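Side-chain contacts in cell wall surface anchor family protein (Jo),Cell wall surface anchor family protein (In) (Streptococcus pneumoniae, PDB 5MKC), which derives from the pneumococcal pilus adhesin RrgA and joins its Jo and In parts, probably by an autocatalytic isopeptide bond: residues R125-P128 against A129-T132; Q151-G155 against L156-A160. One frame throughout, in Å; residues are numbered along the deposited sequence.

Interaction 1 (R125-P128 against A129-T132); sequences RFDP and ADYT
Tyr131 folds back over the turn that leads into its own strand, laying its ring against Pro128 and beside Phe126. With CG between the backbone N and the carbonyl carbon (chi1 70°), the ring is thrown back over the proline: CE2 lies 3.6 Å from Pro128 CA, and Pro128 O stands above the centre of one ring face. Phe126 meets the base of the tyrosine, its CZ 3.6 Å from Tyr131 CB; the ring planes are inclined at 40°, with Tyr131 CD2 over one face of the Phe126 ring. The turn itself is 3-10 in character and brings the chain into strand 131-135 of the Ig-like tip pilin domain. Proline suits it, since its ring already restricts phi and no N-H is required there. Asp130 locks the turn in two ways. Its backbone N donates to Asp127 O at 2.8 Å, and its OD2 accepts from Asp127 N at 2.9 Å, on the anti side of the carboxylate. A short acidic side chain can reach back in this way while its CB lies against CD1 of the Phe126 ring at 3.8 Å. Val162 of strand 161-165 touches both Phe126 and Tyr131.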
ATOM      1  N   ARG A 125      11.497   3.069  15.269  1.00 47.30           N
ATOM      2  CA  ARG A 125      10.288   2.263  15.092  1.00 42.78           C
ATOM      3  C   ARG A 125       9.263   2.944  14.183  1.00 45.16           C
ATOM      4  O   ARG A 125       9.288   4.163  14.005  1.00 44.95           O
ATOM      5  CB  ARG A 125       9.638   2.000  16.432  1.00 45.09           C
ATOM      6  CG  ARG A 125      10.484   1.226  17.445  1.00 50.83           C
ATOM      7  CD  ARG A 125       9.650   0.831  18.662  1.00 56.00           C
ATOM      8  NE  ARG A 125       9.030   1.997  19.299  1.00 74.39           N
ATOM      9  CZ  ARG A 125       7.749   2.085  19.689  1.00 80.35           C
ATOM     10  NH1 ARG A 125       6.896   1.069  19.571  1.00 68.35           N
ATOM     11  NH2 ARG A 125       7.323   3.213  20.233  1.00 81.27           N
ATOM     12  N   PHE A 126       8.345   2.152  13.617  1.00 37.75           N
ATOM     13  CA  PHE A 126       7.283   2.695  12.788  1.00 36.98           C
ATOM     14  C   PHE A 126       6.138   3.091  13.692  1.00 40.08           C
ATOM     15  O   PHE A 126       5.372   2.236  14.162  1.00 47.57           O
ATOM     16  CB  PHE A 126       6.820   1.622  11.815  1.00 35.28           C
ATOM     17  CG  PHE A 126       5.962   2.098  10.669  1.00 35.03           C
ATOM     18  CD1 PHE A 126       6.336   3.156   9.856  1.00 38.09           C
ATOM     19  CD2 PHE A 126       4.849   1.350  10.297  1.00 33.28           C
ATOM     20  CE1 PHE A 126       5.549   3.504   8.745  1.00 35.86           C
ATOM     21  CE2 PHE A 126       4.072   1.694   9.203  1.00 34.93           C
ATOM     22  CZ  PHE A 126       4.418   2.765   8.428  1.00 32.96           C
ATOM     23  N   ASP A 127       6.024   4.387  13.967  1.00 39.67           N
ATOM     24  CA  ASP A 127       5.064   4.887  14.953  1.00 41.55           C
ATOM     25  C   ASP A 127       3.887   5.557  14.255  1.00 41.46           C
ATOM     26  O   ASP A 127       3.984   5.829  13.067  1.00 34.79           O
ATOM     27  CB  ASP A 127       5.757   5.873  15.861  1.00 44.45           C
ATOM     28  CG  ASP A 127       6.893   5.232  16.658  1.00 49.08           C
ATOM     29  OD1 ASP A 127       6.736   4.078  17.135  1.00 50.73           O
ATOM     30  OD2 ASP A 127       7.935   5.905  16.809  1.00 46.41           O
ATOM     31  N   PRO A 128       2.794   5.817  14.990  1.00 37.48           N
ATOM     32  CA  PRO A 128       1.647   6.479  14.383  1.00 38.01           C
ATOM     33  C   PRO A 128       1.972   7.728  13.554  1.00 37.05           C
ATOM     34  O   PRO A 128       1.327   7.966  12.517  1.00 36.41           O
ATOM     35  CB  PRO A 128       0.781   6.825  15.596  1.00 35.45           C
ATOM     36  CG  PRO A 128       1.015   5.668  16.496  1.00 40.93           C
ATOM     37  CD  PRO A 128       2.501   5.406  16.372  1.00 38.02           C
ATOM     38  N   ALA A 129       2.968   8.493  13.988  1.00 32.71           N
ATOM     39  CA  ALA A 129       3.368   9.690  13.264  1.00 35.22           C
ATOM     40  C   ALA A 129       3.954   9.410  11.885  1.00 39.75           C
ATOM     41  O   ALA A 129       4.043  10.326  11.076  1.00 35.17           O
ATOM     42  CB  ALA A 129       4.355  10.506  14.070  1.00 36.08           C
ATOM     43  N   ASP A 130       4.314   8.164  11.588  1.00 36.01           N
ATOM     44  CA  ASP A 130       5.015   7.854  10.328  1.00 35.40           C
ATOM     45  C   ASP A 130       4.105   7.255   9.226  1.00 32.92           C
ATOM     46  O   ASP A 130       4.583   6.848   8.180  1.00 33.63           O
ATOM     47  CB  ASP A 130       6.125   6.858  10.618  1.00 40.39           C
ATOM     48  CG  ASP A 130       7.068   7.348  11.711  1.00 43.20           C
ATOM     49  OD1 ASP A 130       7.520   8.508  11.606  1.00 47.16           O
ATOM     50  OD2 ASP A 130       7.313   6.588  12.663  1.00 41.26           O
ATOM     51  N   TYR A 131       2.816   7.159   9.508  1.00 31.72           N
ATOM     52  CA  TYR A 131       1.851   6.644   8.544  1.00 33.04           C
ATOM     53  C   TYR A 131       0.481   7.283   8.775  1.00 36.52           C
ATOM     54  O   TYR A 131       0.256   7.883   9.822  1.00 31.20           O
ATOM     55  CB  TYR A 131       1.752   5.130   8.630  1.00 32.38           C
ATOM     56  CG  TYR A 131       1.101   4.612   9.887  1.00 36.31           C
ATOM     57  CD1 TYR A 131      -0.288   4.556  10.012  1.00 37.15           C
ATOM     58  CD2 TYR A 131       1.871   4.154  10.943  1.00 38.17           C
ATOM     59  CE1 TYR A 131      -0.888   4.095  11.180  1.00 34.94           C
ATOM     60  CE2 TYR A 131       1.274   3.655  12.116  1.00 39.01           C
ATOM     61  CZ  TYR A 131      -0.113   3.638  12.220  1.00 34.58           C
ATOM     62  OH  TYR A 131      -0.743   3.235  13.370  1.00 36.03           O
ATOM     63  N   THR A 132      -0.418   7.179   7.796  1.00 36.55           N
ATOM     64  CA  THR A 132      -1.831   7.422   8.050  1.00 37.40           C
ATOM     65  C   THR A 132      -2.643   6.218   7.619  1.00 36.26           C
ATOM     66  O   THR A 132      -2.352   5.590   6.608  1.00 34.19           O
ATOM     67  CB  THR A 132      -2.387   8.725   7.355  1.00 35.74           C
ATOM     68  OG1 THR A 132      -2.459   8.562   5.930  1.00 36.21           O
ATOM     69  CG2 THR A 132      -1.480   9.915   7.670  1.00 36.28           C
TER

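Interaction 2 (Q151-G155 against L156-A160); sequences QNDGG and LLKNA
Gly155 and Lys158 are joined through a single oxygen, Gly155 O, in a chain of tight turns: an Asx turn at Asp153, a 3-10 turn through Leu156 and Leu157, and a type I beta turn from Leu157 to Ala160. All lie in the loop between strands 145-147 and 161-165 of the Ig-like domain. The compact part is largely backbone on backbone. Gly154 is buried, and because it lacks a beta carbon its CA can come within 4.4 Å of Lys158 CA; its positive phi would also press such a carbon against the carbonyl oxygen before it. At Gly155, with positive phi and strongly negative psi, a beta carbon would run into Leu156 N, so glycine suits this place too. Leu157 N donates to Gly154 O at 2.9 Å and closes the 3-10 turn, and Asp153 OD1 accepts from Gly155 N at 2.8 Å, the hydrogen bond of the Asx turn. The two leucines turn their branches away from the preceding glycines to pack on apolar neighbours: both touch Ala135, and Leu157 also reaches Leu133, which explains apolar side chains in an otherwise polar loop.

The outer side is looser. There Asp153 OD2 lies in a long salt bridge, 3.8 Å from Lys158 NZ. Both residues are exposed, as suits an acid and a long base. The lysine chain nevertheless passes close to the backbone, its CG 3.2 Å from Asp153 O, before bends at chi3 and chi4 (-61° and -64°) curl the ammonium group inward. Its NZ bonds to Gly155 O at 3.0 Å, while Lys158 N reaches the same oxygen from the opposite face of the carbonyl plane.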
ATOM      1  N   GLN A 151     -20.713   6.494  14.112  1.00 52.36           N
ATOM      2  CA  GLN A 151     -21.068   6.244  15.523  1.00 52.47           C
ATOM      3  C   GLN A 151     -19.991   6.708  16.487  1.00 52.71           C
ATOM      4  O   GLN A 151     -20.125   6.512  17.701  1.00 49.99           O
ATOM      5  CB  GLN A 151     -21.326   4.755  15.815  1.00 57.95           C
ATOM      6  CG  GLN A 151     -22.195   3.993  14.838  1.00 69.25           C
ATOM      7  CD  GLN A 151     -23.504   4.654  14.598  1.00 71.56           C
ATOM      8  OE1 GLN A 151     -24.064   5.251  15.505  1.00 87.58           O
ATOM      9  NE2 GLN A 151     -23.992   4.588  13.354  1.00 89.01           N
ATOM     10  N   ASN A 152     -18.913   7.289  15.955  1.00 48.33           N
ATOM     11  CA  ASN A 152     -17.777   7.695  16.777  1.00 48.53           C
ATOM     12  C   ASN A 152     -17.295   6.572  17.674  1.00 43.35           C
ATOM     13  O   ASN A 152     -16.987   6.763  18.842  1.00 40.65           O
ATOM     14  CB  ASN A 152     -18.110   8.957  17.572  1.00 53.95           C
ATOM     15  CG  ASN A 152     -17.919  10.218  16.754  1.00 55.81           C
ATOM     16  OD1 ASN A 152     -17.291  10.201  15.695  1.00 53.48           O
ATOM     17  ND2 ASN A 152     -18.467  11.320  17.237  1.00 58.04           N
ATOM     18  N   ASP A 153     -17.194   5.403  17.077  1.00 42.42           N
ATOM     19  CA  ASP A 153     -16.703   4.208  17.753  1.00 47.43           C
ATOM     20  C   ASP A 153     -15.504   3.578  17.036  1.00 41.51           C
ATOM     21  O   ASP A 153     -15.151   2.458  17.310  1.00 44.13           O
ATOM     22  CB  ASP A 153     -17.833   3.182  17.818  1.00 48.00           C
ATOM     23  CG  ASP A 153     -18.321   2.753  16.433  1.00 49.53           C
ATOM     24  OD1 ASP A 153     -17.837   3.281  15.403  1.00 45.39           O
ATOM     25  OD2 ASP A 153     -19.240   1.909  16.375  1.00 49.95           O
ATOM     26  N   GLY A 154     -14.884   4.319  16.120  1.00 40.51           N
ATOM     27  CA  GLY A 154     -13.793   3.787  15.319  1.00 39.66           C
ATOM     28  C   GLY A 154     -14.232   3.242  13.962  1.00 35.97           C
ATOM     29  O   GLY A 154     -13.403   2.951  13.095  1.00 33.80           O
ATOM     30  N   GLY A 155     -15.540   3.122  13.770  1.00 40.20           N
ATOM     31  CA  GLY A 155     -16.103   2.831  12.439  1.00 40.54           C
ATOM     32  C   GLY A 155     -15.403   1.689  11.740  1.00 37.63           C
ATOM     33  O   GLY A 155     -15.136   0.638  12.341  1.00 34.64           O
ATOM     34  N   LEU A 156     -15.089   1.882  10.463  1.00 36.73           N
ATOM     35  CA  LEU A 156     -14.531   0.796   9.643  1.00 34.41           C
ATOM     36  C   LEU A 156     -13.187   0.317  10.160  1.00 35.09           C
ATOM     37  O   LEU A 156     -12.739  -0.760   9.804  1.00 34.55           O
ATOM     38  CB  LEU A 156     -14.364   1.248   8.202  1.00 37.19           C
ATOM     39  CG  LEU A 156     -15.667   1.435   7.425  1.00 36.99           C
ATOM     40  CD1 LEU A 156     -15.402   2.103   6.085  1.00 38.42           C
ATOM     41  CD2 LEU A 156     -16.345   0.094   7.262  1.00 40.73           C
ATOM     42  N   LEU A 157     -12.534   1.109  10.993  1.00 35.47           N
ATOM     43  CA  LEU A 157     -11.190   0.767  11.454  1.00 35.39           C
ATOM     44  C   LEU A 157     -11.170   0.287  12.915  1.00 35.03           C
ATOM     45  O   LEU A 157     -10.111   0.129  13.487  1.00 36.29           O
ATOM     46  CB  LEU A 157     -10.272   1.984  11.269  1.00 33.83           C
ATOM     47  CG  LEU A 157     -10.024   2.365   9.820  1.00 37.55           C
ATOM     48  CD1 LEU A 157      -9.164   3.624   9.696  1.00 36.79           C
ATOM     49  CD2 LEU A 157      -9.369   1.188   9.104  1.00 36.02           C
ATOM     50  N   LYS A 158     -12.346   0.045  13.494  1.00 40.07           N
ATOM     51  CA  LYS A 158     -12.508  -0.432  14.885  1.00 43.89           C
ATOM     52  C   LYS A 158     -11.500  -1.500  15.283  1.00 42.79           C
ATOM     53  O   LYS A 158     -11.054  -1.542  16.414  1.00 41.04           O
ATOM     54  CB  LYS A 158     -13.879  -1.082  15.034  1.00 51.46           C
ATOM     55  CG  LYS A 158     -14.899  -0.361  15.852  1.00 59.73           C
ATOM     56  CD  LYS A 158     -16.148  -1.228  16.055  1.00 63.25           C
ATOM     57  CE  LYS A 158     -16.832  -1.585  14.740  1.00 77.44           C
ATOM     58  NZ  LYS A 158     -17.393  -0.416  13.995  1.00 72.63           N
ATOM     59  N   ASN A 159     -11.230  -2.429  14.372  1.00 38.32           N
ATOM     60  CA  ASN A 159     -10.436  -3.617  14.687  1.00 37.97           C
ATOM     61  C   ASN A 159      -9.122  -3.654  13.938  1.00 35.29           C
ATOM     62  O   ASN A 159      -8.444  -4.678  13.895  1.00 38.32           O
ATOM     63  CB  ASN A 159     -11.252  -4.865  14.335  1.00 38.30           C
ATOM     64  CG  ASN A 159     -12.424  -5.046  15.259  1.00 41.50           C
ATOM     65  OD1 ASN A 159     -12.227  -5.238  16.442  1.00 44.43           O
ATOM     66  ND2 ASN A 159     -13.640  -4.939  14.743  1.00 43.47           N
ATOM     67  N   ALA A 160      -8.776  -2.554  13.304  1.00 35.33           N
ATOM     68  CA  ALA A 160      -7.608  -2.519  12.437  1.00 36.15           C
ATOM     69  C   ALA A 160      -6.367  -2.199  13.241  1.00 35.27           C
ATOM     70  O   ALA A 160      -6.420  -1.448  14.212  1.00 35.00           O
ATOM     71  CB  ALA A 160      -7.792  -1.474  11.348  1.00 35.06           C
TER

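Overall arrangement
Both contacts belong to the Ig-like domain portion of this engineered Jo and In chain, and they come in series, interaction 1 first. The centres of interactions 1 and 2 are about 19 Å apart, and the nearest atoms of interactions 1 and 2 are about 7 Å apart, without touching. Residues 125-132 lead into strand 131-135, on whose Leu133 and Ala135 the leucines of 151-160 pack; interaction 2 in turn runs into strand 161-165. These strands belong to different sheets, 131-135 pairing with 183-192 and 161-165 with 170-178, and they meet through side chains such as Val162 against Phe126 and Tyr131. Interaction 1 lies at the surface, interaction 2 is partly buried.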